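Local atomic coordinates of intron-associated endonuclease 1 (PDB entry 1MK0), a protein that probably cuts DNA as the GIY-YIG catalytic domain of the phage T4 intron-homing endonuclease I-TevI, here in an engineered mutant form. Residues I72-A75 and N76-K80; E81-S84 and K85-G88; I64-K68 and D69-E73. The protein carries 1 engineered substitution. All blocks are in the same frame, centred on the assembly; numbering follows the deposited sequence.

Contact 1 of 3, residues I72-A75 and N76-K80; sequences IERA and NFWIK. Engineered in segment 72-75: A75 (natural residue Glu).
R74 and F77, three residues apart on helix 68-81, lie side by side with their ends pointing the same way, and the flat guanidinium rests on one face of the phenyl ring. The two planes are only 17° apart. The stack is off-centre: R74 CZ stands 4.4 Å from the F77 ring centroid, 33° off the ring normal, and the nearest approach is R74 NH2 to F77 CD2 at 3.6 Å. This is a cation-pi contact as well as a stack. Bends at chi2 and chi3 of the arginine bring its guanidinium forward along the helix, over the F77 ring.

F77 in turn meets W78. It presents CE2 over the centre of one face of the indole, and W78 NE1 lies at the edge of the phenyl ring, in its plane. Both polar ends meet E62: R74 NH2 in a salt bridge, W78 NE1 in a hydrogen bond to the same carboxylate oxygen, which probably holds both flat groups in their orientation.

Elsewhere around the helix, I72 CG2 packs against N76 ND2 at 3.6 Å, the two side chains running alongside each other. N76 OD1 accepts a hydrogen bond from the backbone N of A94. A75, engineered from glutamate, is buried, its CB against I5 and A94.

Four backbone bonds join 72-75 to 76-80. The straightest is W78 N to R74 O (3.1 Å, 166° at the hydrogen), and I79 N to A75 O measures 3.0 Å. This i to i+4 pattern is that of an alpha-helix, here the last helix of the GIY-YIG catalytic domain, laid against strands 4-10 and 16-21.

Contact 2 of 3, residues E81-S84 and K85-G88; sequences ELNS and KING
N83 meets I86 and N87 where the chain turns back after helix 68-81. The tight part is centred on the backbone: N87 N donates to N83 O at 2.9 Å. Over the same turn the amide end of N83 reaches forward, its ND2 coming to 3.3 Å from N87 CB. The two asparagine side chains cross at about a right angle, though their amide planes are only 24° apart. N83 gets there with CG anti to the backbone N (chi1 -168°), which carries the amide toward the following turn. The backbone of N83 has positive phi, 47°, and two bonds run back into the last helical turn: a Schellman motif that ends the helix.

The other side is looser and wetter. N83 OD1 lies 3.6 Å from I86 CB, where the two side chains cross at a slant, and takes a hydrogen bond from a water at 2.8 Å. That water in turn accepts from I86 N at 3.1 Å, bridging the asparagine oxygen to the backbone across the turn. The polar ends of K85 and N87 have partners beyond the turn, K85 NZ in a salt bridge with D93 and N87 OD1 in a hydrogen bond from K15.

S84 is buried, its OG bonded to N90. The turn follows helix 68-81 and rests on V16 and V18 of strand 16-21 through L82 and S84, while G88 O receives a hydrogen bond from K44 of helix 43-52.

Contact 3 of 3, residues I64-K68 and D69-E73; sequences IPYEK and DLIIE
I71 is the apolar centre, its CD1 meeting I64 CD1 at 4.0 Å as the two branched chains cross at a slant. The I64 rotamer, with CG1 between the backbone N and the carbonyl carbon (chi1 58°), turns CD1 toward I71. On another side I71 CG1 comes to 4.1 Å from Y66 CD2, and I71 CD1 also rests on the carbonyl oxygen of P65. The loop 64-68 thus joins strand 56-63 to helix 68-81, with I64 and I71 both touching I5 of strand 4-10; F96 packs on I71 and stacks with Y66. Further out, P65 CD and L70 CD1 touch loosely at 4.3 Å.

Toward the surface, the extended chain of K68 runs beside I72, with K68 CE 3.5 Å from I72 CD1, so its methylenes cover an apolar group while the amine lies beyond.

At the polar edge E67 holds the N-cap position. I71 N donates to E67 O at 2.9 Å, almost straight (175°), and I72 N to K68 O follows at 3.0 Å. The chemistry implies a helix start with two nearly straight backbone bonds, resting on apolar side chains, with the charged groups of E67, K68 and D69 on the exposed side.

All three contacts follow one piece of chain through helix 68-81: contact 3 starts it, contact 1 forms its body and contact 2 turns the chain away from its end. Contacts 3 and 1 share I72 and E73, and their centres are 10 Å apart; R74 CG also packs on I64 CD1 at 3.9 Å. Contacts 1 and 2 meet at the C-terminal end, where S84 N lies 2.9 Å from I79 O, a probable hydrogen bond. Contacts 2 and 3 do not touch, their centres being 20 Å apart. Citrate, probably from the crystallisation liquor, is bound about 5 Å from the I79 side chain, and citrate also lies about 6 Å from that of Y66.

Contact 1 of 3, residues I72-A75 and N76-K80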
ATOM      1  N   ILE A  72       9.456   9.140   1.701  1.00 10.76           N
ATOM      2  CA  ILE A  72       9.081   8.933   3.093  1.00 11.11           C
ATOM      3  C   ILE A  72       8.139  10.026   3.597  1.00 10.09           C
ATOM      4  O   ILE A  72       7.115   9.735   4.220  1.00  9.83           O
ATOM      5  CB  ILE A  72      10.332   8.847   3.998  1.00 12.48           C
ATOM      6  CG1 ILE A  72      11.122   7.578   3.652  1.00 14.19           C
ATOM      7  CG2 ILE A  72       9.924   8.832   5.461  1.00 12.87           C
ATOM      8  CD1 ILE A  72      12.391   7.396   4.454  1.00 18.22           C
ATOM      9  N   GLU A  73       8.463  11.281   3.308  1.00 11.38           N
ATOM     10  CA  GLU A  73       7.618  12.380   3.757  1.00 11.99           C
ATOM     11  C   GLU A  73       6.215  12.312   3.164  1.00 11.05           C
ATOM     12  O   GLU A  73       5.225  12.467   3.878  1.00 11.90           O
ATOM     13  CB  GLU A  73       8.246  13.726   3.401  1.00 12.62           C
ATOM     14  CG  GLU A  73       7.439  14.905   3.925  1.00 16.95           C
ATOM     15  CD  GLU A  73       8.094  16.242   3.646  1.00 18.74           C
ATOM     16  OE1 GLU A  73       9.314  16.370   3.882  1.00 19.20           O
ATOM     17  OE2 GLU A  73       7.384  17.168   3.204  1.00 19.26           O
ATOM     18  N   ARG A  74       6.132  12.078   1.859  1.00 11.01           N
ATOM     19  CA  ARG A  74       4.839  12.006   1.191  1.00 11.01           C
ATOM     20  C   ARG A  74       4.061  10.747   1.545  1.00 10.55           C
ATOM     21  O   ARG A  74       2.833  10.778   1.631  1.00 11.02           O
ATOM     22  CB  ARG A  74       5.020  12.114  -0.326  1.00 11.87           C
ATOM     23  CG  ARG A  74       5.603  13.452  -0.759  1.00 13.21           C
ATOM     24  CD  ARG A  74       4.805  14.612  -0.172  1.00 13.29           C
ATOM     25  NE  ARG A  74       3.452  14.685  -0.714  1.00 11.18           N
ATOM     26  CZ  ARG A  74       2.473  15.404  -0.174  1.00 14.15           C
ATOM     27  NH1 ARG A  74       2.691  16.105   0.929  1.00 12.69           N
ATOM     28  NH2 ARG A  74       1.277  15.438  -0.745  1.00 13.52           N
ATOM     29  N   ALA A  75       4.765   9.636   1.742  1.00 10.30           N
ATOM     30  CA  ALA A  75       4.093   8.398   2.117  1.00 10.23           C
ATOM     31  C   ALA A  75       3.463   8.597   3.495  1.00 10.62           C
ATOM     32  O   ALA A  75       2.310   8.225   3.722  1.00 10.23           O
ATOM     33  CB  ALA A  75       5.085   7.246   2.153  1.00 10.50           C
ATOM     34  N   ASN A  76       4.217   9.191   4.417  1.00  9.20           N
ATOM     35  CA  ASN A  76       3.687   9.425   5.758  1.00 10.09           C
ATOM     36  C   ASN A  76       2.551  10.428   5.742  1.00 10.07           C
ATOM     37  O   ASN A  76       1.627  10.336   6.548  1.00 10.08           O
ATOM     38  CB  ASN A  76       4.785   9.886   6.713  1.00  9.50           C
ATOM     39  CG  ASN A  76       5.623   8.735   7.221  1.00 11.52           C
ATOM     40  OD1 ASN A  76       5.112   7.636   7.438  1.00 12.99           O
ATOM     41  ND2 ASN A  76       6.907   8.982   7.435  1.00 12.41           N
ATOM     42  N   PHE A  77       2.611  11.388   4.826  1.00  9.27           N
ATOM     43  CA  PHE A  77       1.537  12.364   4.721  1.00 10.77           C
ATOM     44  C   PHE A  77       0.235  11.632   4.418  1.00 11.53           C
ATOM     45  O   PHE A  77      -0.777  11.847   5.081  1.00 12.20           O
ATOM     46  CB  PHE A  77       1.799  13.361   3.592  1.00 12.36           C
ATOM     47  CG  PHE A  77       0.610  14.223   3.276  1.00 12.48           C
ATOM     48  CD1 PHE A  77       0.262  15.282   4.107  1.00 14.63           C
ATOM     49  CD2 PHE A  77      -0.205  13.932   2.186  1.00 12.95           C
ATOM     50  CE1 PHE A  77      -0.881  16.035   3.861  1.00 14.47           C
ATOM     51  CE2 PHE A  77      -1.349  14.676   1.930  1.00 13.53           C
ATOM     52  CZ  PHE A  77      -1.690  15.732   2.772  1.00 15.04           C
ATOM     53  N   TRP A  78       0.266  10.768   3.406  1.00 10.93           N
ATOM     54  CA  TRP A  78      -0.926  10.027   3.017  1.00  9.91           C
ATOM     55  C   TRP A  78      -1.393   9.006   4.042  1.00 10.77           C
ATOM     56  O   TRP A  78      -2.594   8.782   4.180  1.00  9.22           O
ATOM     57  CB  TRP A  78      -0.715   9.369   1.652  1.00  9.09           C
ATOM     58  CG  TRP A  78      -0.776  10.383   0.549  1.00 10.60           C
ATOM     59  CD1 TRP A  78       0.245  10.786  -0.264  1.00 10.08           C
ATOM     60  CD2 TRP A  78      -1.913  11.172   0.189  1.00 11.14           C
ATOM     61  NE1 TRP A  78      -0.189  11.784  -1.109  1.00 10.45           N
ATOM     62  CE2 TRP A  78      -1.511  12.040  -0.849  1.00 11.91           C
ATOM     63  CE3 TRP A  78      -3.237  11.232   0.648  1.00 12.60           C
ATOM     64  CZ2 TRP A  78      -2.384  12.960  -1.437  1.00 11.17           C
ATOM     65  CZ3 TRP A  78      -4.104  12.146   0.064  1.00 13.71           C
ATOM     66  CH2 TRP A  78      -3.673  12.999  -0.968  1.00 12.89           C
ATOM     67  N   ILE A  79      -0.459   8.388   4.758  1.00  9.72           N
ATOM     68  CA  ILE A  79      -0.830   7.416   5.784  1.00  9.65           C
ATOM     69  C   ILE A  79      -1.652   8.127   6.855  1.00 11.98           C
ATOM     70  O   ILE A  79      -2.659   7.608   7.329  1.00 11.91           O
ATOM     71  CB  ILE A  79       0.416   6.785   6.444  1.00  7.92           C
ATOM     72  CG1 ILE A  79       1.074   5.802   5.475  1.00  8.34           C
ATOM     73  CG2 ILE A  79       0.028   6.069   7.736  1.00  9.20           C
ATOM     74  CD1 ILE A  79       2.397   5.257   5.973  1.00  9.08           C
ATOM     75  N   LYS A  80      -1.222   9.329   7.224  1.00 12.32           N
ATOM     76  CA  LYS A  80      -1.926  10.103   8.235  1.00 13.38           C
ATOM     77  C   LYS A  80      -3.209  10.699   7.661  1.00 13.72           C
ATOM     78  O   LYS A  80      -4.261  10.667   8.299  1.00 13.16           O
ATOM     79  CB  LYS A  80      -1.017  11.216   8.759  1.00 16.12           C
ATOM     80  CG  LYS A  80      -1.600  12.002   9.923  1.00 19.80           C
ATOM     81  CD  LYS A  80      -0.571  12.957  10.500  1.00 22.59           C
ATOM     82  CE  LYS A  80      -1.111  13.678  11.723  1.00 24.08           C
ATOM     83  NZ  LYS A  80      -0.072  14.552  12.336  1.00 26.77           N
TER

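Contact 2 of 3, residues E81-S84 and K85-G88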
ATOM      1  N   GLU A  81      -3.118  11.237   6.451  1.00 13.10           N
ATOM      2  CA  GLU A  81      -4.267  11.853   5.798  1.00 14.40           C
ATOM      3  C   GLU A  81      -5.423  10.871   5.647  1.00 13.62           C
ATOM      4  O   GLU A  81      -6.586  11.223   5.869  1.00 14.94           O
ATOM      5  CB  GLU A  81      -3.858  12.380   4.420  1.00 15.50           C
ATOM      6  CG  GLU A  81      -4.940  13.165   3.696  1.00 16.73           C
ATOM      7  CD  GLU A  81      -5.218  14.519   4.329  1.00 18.63           C
ATOM      8  OE1 GLU A  81      -6.138  15.214   3.852  1.00 20.16           O
ATOM      9  OE2 GLU A  81      -4.519  14.893   5.297  1.00 20.01           O
ATOM     10  N   LEU A  82      -5.098   9.636   5.276  1.00 13.66           N
ATOM     11  CA  LEU A  82      -6.105   8.605   5.076  1.00 12.53           C
ATOM     12  C   LEU A  82      -6.301   7.723   6.305  1.00 11.97           C
ATOM     13  O   LEU A  82      -7.052   6.747   6.261  1.00 13.98           O
ATOM     14  CB  LEU A  82      -5.736   7.748   3.860  1.00 10.58           C
ATOM     15  CG  LEU A  82      -5.504   8.535   2.564  1.00 10.42           C
ATOM     16  CD1 LEU A  82      -5.221   7.568   1.422  1.00 11.62           C
ATOM     17  CD2 LEU A  82      -6.727   9.384   2.245  1.00 12.88           C
ATOM     18  N   ASN A  83      -5.624   8.075   7.396  1.00 12.20           N
ATOM     19  CA  ASN A  83      -5.736   7.336   8.657  1.00 12.90           C
ATOM     20  C   ASN A  83      -5.607   5.836   8.396  1.00 12.75           C
ATOM     21  O   ASN A  83      -6.366   5.031   8.939  1.00 10.55           O
ATOM     22  CB  ASN A  83      -7.096   7.657   9.292  1.00 15.87           C
ATOM     23  CG  ASN A  83      -7.205   7.174  10.720  1.00 20.06           C
ATOM     24  OD1 ASN A  83      -6.296   7.376  11.525  1.00 20.26           O
ATOM     25  ND2 ASN A  83      -8.331   6.548  11.049  1.00 23.81           N
ATOM     26  N   SER A  84      -4.619   5.468   7.583  1.00 10.94           N
ATOM     27  CA  SER A  84      -4.420   4.075   7.196  1.00 10.69           C
ATOM     28  C   SER A  84      -3.774   3.135   8.210  1.00 10.22           C
ATOM     29  O   SER A  84      -3.551   1.965   7.909  1.00 11.78           O
ATOM     30  CB  SER A  84      -3.654   4.012   5.868  1.00 10.20           C
ATOM     31  OG  SER A  84      -2.311   4.436   6.020  1.00  9.68           O
ATOM     32  N   LYS A  85      -3.467   3.632   9.403  1.00 10.87           N
ATOM     33  CA  LYS A  85      -2.897   2.771  10.434  1.00 10.96           C
ATOM     34  C   LYS A  85      -4.055   2.353  11.338  1.00 12.55           C
ATOM     35  O   LYS A  85      -4.361   1.169  11.478  1.00 11.75           O
ATOM     36  CB  LYS A  85      -1.822   3.522  11.225  1.00 12.11           C
ATOM     37  CG  LYS A  85      -0.587   3.836  10.390  1.00 13.89           C
ATOM     38  CD  LYS A  85       0.240   4.976  10.964  1.00 21.61           C
ATOM     39  CE  LYS A  85       0.862   4.628  12.292  1.00 22.56           C
ATOM     40  NZ  LYS A  85       1.773   5.715  12.744  1.00 24.75           N
ATOM     41  N   ILE A  86      -4.721   3.336  11.928  1.00 12.92           N
ATOM     42  CA  ILE A  86      -5.855   3.068  12.802  1.00 12.87           C
ATOM     43  C   ILE A  86      -7.026   2.454  12.032  1.00 14.31           C
ATOM     44  O   ILE A  86      -7.652   1.500  12.499  1.00 15.28           O
ATOM     45  CB  ILE A  86      -6.329   4.368  13.486  1.00 12.21           C
ATOM     46  CG1 ILE A  86      -5.243   4.871  14.435  1.00 14.81           C
ATOM     47  CG2 ILE A  86      -7.644   4.135  14.224  1.00 13.34           C
ATOM     48  CD1 ILE A  86      -5.539   6.234  15.034  1.00 15.38           C
ATOM     49  N   ASN A  87      -7.308   2.994  10.850  1.00 13.77           N
ATOM     50  CA  ASN A  87      -8.423   2.523  10.034  1.00 14.87           C
ATOM     51  C   ASN A  87      -7.993   1.957   8.685  1.00 14.29           C
ATOM     52  O   ASN A  87      -8.750   1.998   7.716  1.00 16.88           O
ATOM     53  CB  ASN A  87      -9.418   3.672   9.818  1.00 17.33           C
ATOM     54  CG  ASN A  87     -10.654   3.242   9.049  1.00 20.90           C
ATOM     55  OD1 ASN A  87     -11.328   2.284   9.426  1.00 22.81           O
ATOM     56  ND2 ASN A  87     -10.959   3.952   7.967  1.00 23.44           N
ATOM     57  N   GLY A  88      -6.783   1.419   8.623  1.00 10.57           N
ATOM     58  CA  GLY A  88      -6.301   0.869   7.371  1.00 10.28           C
ATOM     59  C   GLY A  88      -5.427  -0.353   7.550  1.00  9.35           C
ATOM     60  O   GLY A  88      -5.441  -0.990   8.605  1.00 10.89           O
TER
HETATM   61  O   HOH W   1      -3.796   6.150  11.181  1.00 12.29           O

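Contact 3 of 3, residues I64-K68 and D69-E73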
ATOM      1  N   ILE A  64       5.524  10.705  -8.198  1.00  9.56           N
ATOM      2  CA  ILE A  64       6.685  11.518  -7.857  1.00  9.90           C
ATOM      3  C   ILE A  64       7.926  10.641  -7.950  1.00  9.18           C
ATOM      4  O   ILE A  64       7.824   9.416  -7.935  1.00  7.88           O
ATOM      5  CB  ILE A  64       6.587  12.094  -6.416  1.00 10.64           C
ATOM      6  CG1 ILE A  64       6.438  10.960  -5.397  1.00 12.31           C
ATOM      7  CG2 ILE A  64       5.426  13.071  -6.325  1.00 13.07           C
ATOM      8  CD1 ILE A  64       6.320  11.440  -3.964  1.00 10.15           C
ATOM      9  N   PRO A  65       9.114  11.257  -8.057  1.00  9.00           N
ATOM     10  CA  PRO A  65      10.367  10.499  -8.152  1.00  9.79           C
ATOM     11  C   PRO A  65      10.576   9.602  -6.939  1.00  9.37           C
ATOM     12  O   PRO A  65      10.256   9.982  -5.809  1.00  9.90           O
ATOM     13  CB  PRO A  65      11.426  11.594  -8.240  1.00 10.72           C
ATOM     14  CG  PRO A  65      10.703  12.696  -8.950  1.00 11.31           C
ATOM     15  CD  PRO A  65       9.360  12.696  -8.252  1.00  9.94           C
ATOM     16  N   TYR A  66      11.115   8.410  -7.177  1.00  9.58           N
ATOM     17  CA  TYR A  66      11.363   7.467  -6.097  1.00 10.65           C
ATOM     18  C   TYR A  66      12.701   7.794  -5.432  1.00 11.70           C
ATOM     19  O   TYR A  66      13.717   7.129  -5.662  1.00 12.72           O
ATOM     20  CB  TYR A  66      11.350   6.036  -6.643  1.00 10.01           C
ATOM     21  CG  TYR A  66      11.310   4.960  -5.579  1.00 10.13           C
ATOM     22  CD1 TYR A  66      12.452   4.227  -5.264  1.00 11.16           C
ATOM     23  CD2 TYR A  66      10.131   4.666  -4.898  1.00 12.12           C
ATOM     24  CE1 TYR A  66      12.423   3.224  -4.301  1.00 13.18           C
ATOM     25  CE2 TYR A  66      10.089   3.664  -3.928  1.00 11.66           C
ATOM     26  CZ  TYR A  66      11.242   2.948  -3.636  1.00 11.52           C
ATOM     27  OH  TYR A  66      11.221   1.950  -2.687  1.00 11.82           O
ATOM     28  N   GLU A  67      12.682   8.850  -4.627  1.00 10.63           N
ATOM     29  CA  GLU A  67      13.850   9.321  -3.896  1.00 12.10           C
ATOM     30  C   GLU A  67      13.481   9.297  -2.415  1.00 13.43           C
ATOM     31  O   GLU A  67      12.451   9.838  -2.016  1.00 12.48           O
ATOM     32  CB  GLU A  67      14.210  10.742  -4.335  1.00 11.70           C
ATOM     33  CG  GLU A  67      14.621  10.869  -5.800  1.00 12.43           C
ATOM     34  CD  GLU A  67      15.901  10.114  -6.127  1.00 11.16           C
ATOM     35  OE1 GLU A  67      16.804  10.072  -5.266  1.00 14.26           O
ATOM     36  OE2 GLU A  67      16.011   9.577  -7.249  1.00 13.98           O
ATOM     37  N   LYS A  68      14.330   8.673  -1.605  1.00 15.08           N
ATOM     38  CA  LYS A  68      14.063   8.527  -0.179  1.00 15.35           C
ATOM     39  C   LYS A  68      13.453   9.712   0.556  1.00 17.22           C
ATOM     40  O   LYS A  68      12.380   9.589   1.147  1.00 17.92           O
ATOM     41  CB  LYS A  68      15.325   8.080   0.562  1.00 15.65           C
ATOM     42  CG  LYS A  68      15.049   7.749   2.023  1.00 17.91           C
ATOM     43  CD  LYS A  68      16.150   6.916   2.651  1.00 20.47           C
ATOM     44  CE  LYS A  68      15.762   6.496   4.063  1.00 21.62           C
ATOM     45  NZ  LYS A  68      16.747   5.556   4.671  1.00 24.13           N
ATOM     46  N   ASP A  69      14.131  10.853   0.541  1.00 17.17           N
ATOM     47  CA  ASP A  69      13.609  12.016   1.242  1.00 20.24           C
ATOM     48  C   ASP A  69      12.163  12.330   0.872  1.00 19.06           C
ATOM     49  O   ASP A  69      11.296  12.402   1.749  1.00 20.41           O
ATOM     50  CB  ASP A  69      14.498  13.235   0.989  1.00 24.95           C
ATOM     51  CG  ASP A  69      15.759  13.212   1.828  1.00 30.91           C
ATOM     52  OD1 ASP A  69      15.641  13.117   3.071  1.00 34.02           O
ATOM     53  OD2 ASP A  69      16.865  13.289   1.255  1.00 34.18           O
ATOM     54  N   LEU A  70      11.900  12.493  -0.422  1.00 14.18           N
ATOM     55  CA  LEU A  70      10.557  12.812  -0.901  1.00 11.92           C
ATOM     56  C   LEU A  70       9.535  11.732  -0.577  1.00  9.88           C
ATOM     57  O   LEU A  70       8.455  12.022  -0.069  1.00  9.63           O
ATOM     58  CB  LEU A  70      10.555  13.015  -2.418  1.00 13.52           C
ATOM     59  CG  LEU A  70      11.389  14.123  -3.056  1.00 15.89           C
ATOM     60  CD1 LEU A  70      11.139  14.110  -4.559  1.00 17.37           C
ATOM     61  CD2 LEU A  70      11.021  15.477  -2.467  1.00 16.03           C
ATOM     62  N   ILE A  71       9.885  10.489  -0.882  1.00 10.37           N
ATOM     63  CA  ILE A  71       8.982   9.362  -0.675  1.00 10.35           C
ATOM     64  C   ILE A  71       8.521   9.155   0.760  1.00 10.79           C
ATOM     65  O   ILE A  71       7.325   9.010   1.012  1.00 12.01           O
ATOM     66  CB  ILE A  71       9.618   8.057  -1.203  1.00 10.16           C
ATOM     67  CG1 ILE A  71       9.705   8.114  -2.733  1.00 10.88           C
ATOM     68  CG2 ILE A  71       8.805   6.850  -0.757  1.00 10.92           C
ATOM     69  CD1 ILE A  71       8.352   8.067  -3.443  1.00 10.91           C
ATOM     70  N   ILE A  72       9.456   9.140   1.701  1.00 10.76           N
ATOM     71  CA  ILE A  72       9.081   8.933   3.093  1.00 11.11           C
ATOM     72  C   ILE A  72       8.139  10.026   3.597  1.00 10.09           C
ATOM     73  O   ILE A  72       7.115   9.735   4.220  1.00  9.83           O
ATOM     74  CB  ILE A  72      10.332   8.847   3.998  1.00 12.48           C
ATOM     75  CG1 ILE A  72      11.122   7.578   3.652  1.00 14.19           C
ATOM     76  CG2 ILE A  72       9.924   8.832   5.461  1.00 12.87           C
ATOM     77  CD1 ILE A  72      12.391   7.396   4.454  1.00 18.22           C
ATOM     78  N   GLU A  73       8.463  11.281   3.308  1.00 11.38           N
ATOM     79  CA  GLU A  73       7.618  12.380   3.757  1.00 11.99           C
ATOM     80  C   GLU A  73       6.215  12.312   3.164  1.00 11.05           C
ATOM     81  O   GLU A  73       5.225  12.467   3.878  1.00 11.90           O
ATOM     82  CB  GLU A  73       8.246  13.726   3.401  1.00 12.62           C
ATOM     83  CG  GLU A  73       7.439  14.905   3.925  1.00 16.95           C
ATOM     84  CD  GLU A  73       8.094  16.242   3.646  1.00 18.74           C
ATOM     85  OE1 GLU A  73       9.314  16.370   3.882  1.00 19.20           O
ATOM     86  OE2 GLU A  73       7.384  17.168   3.204  1.00 19.26           O
TER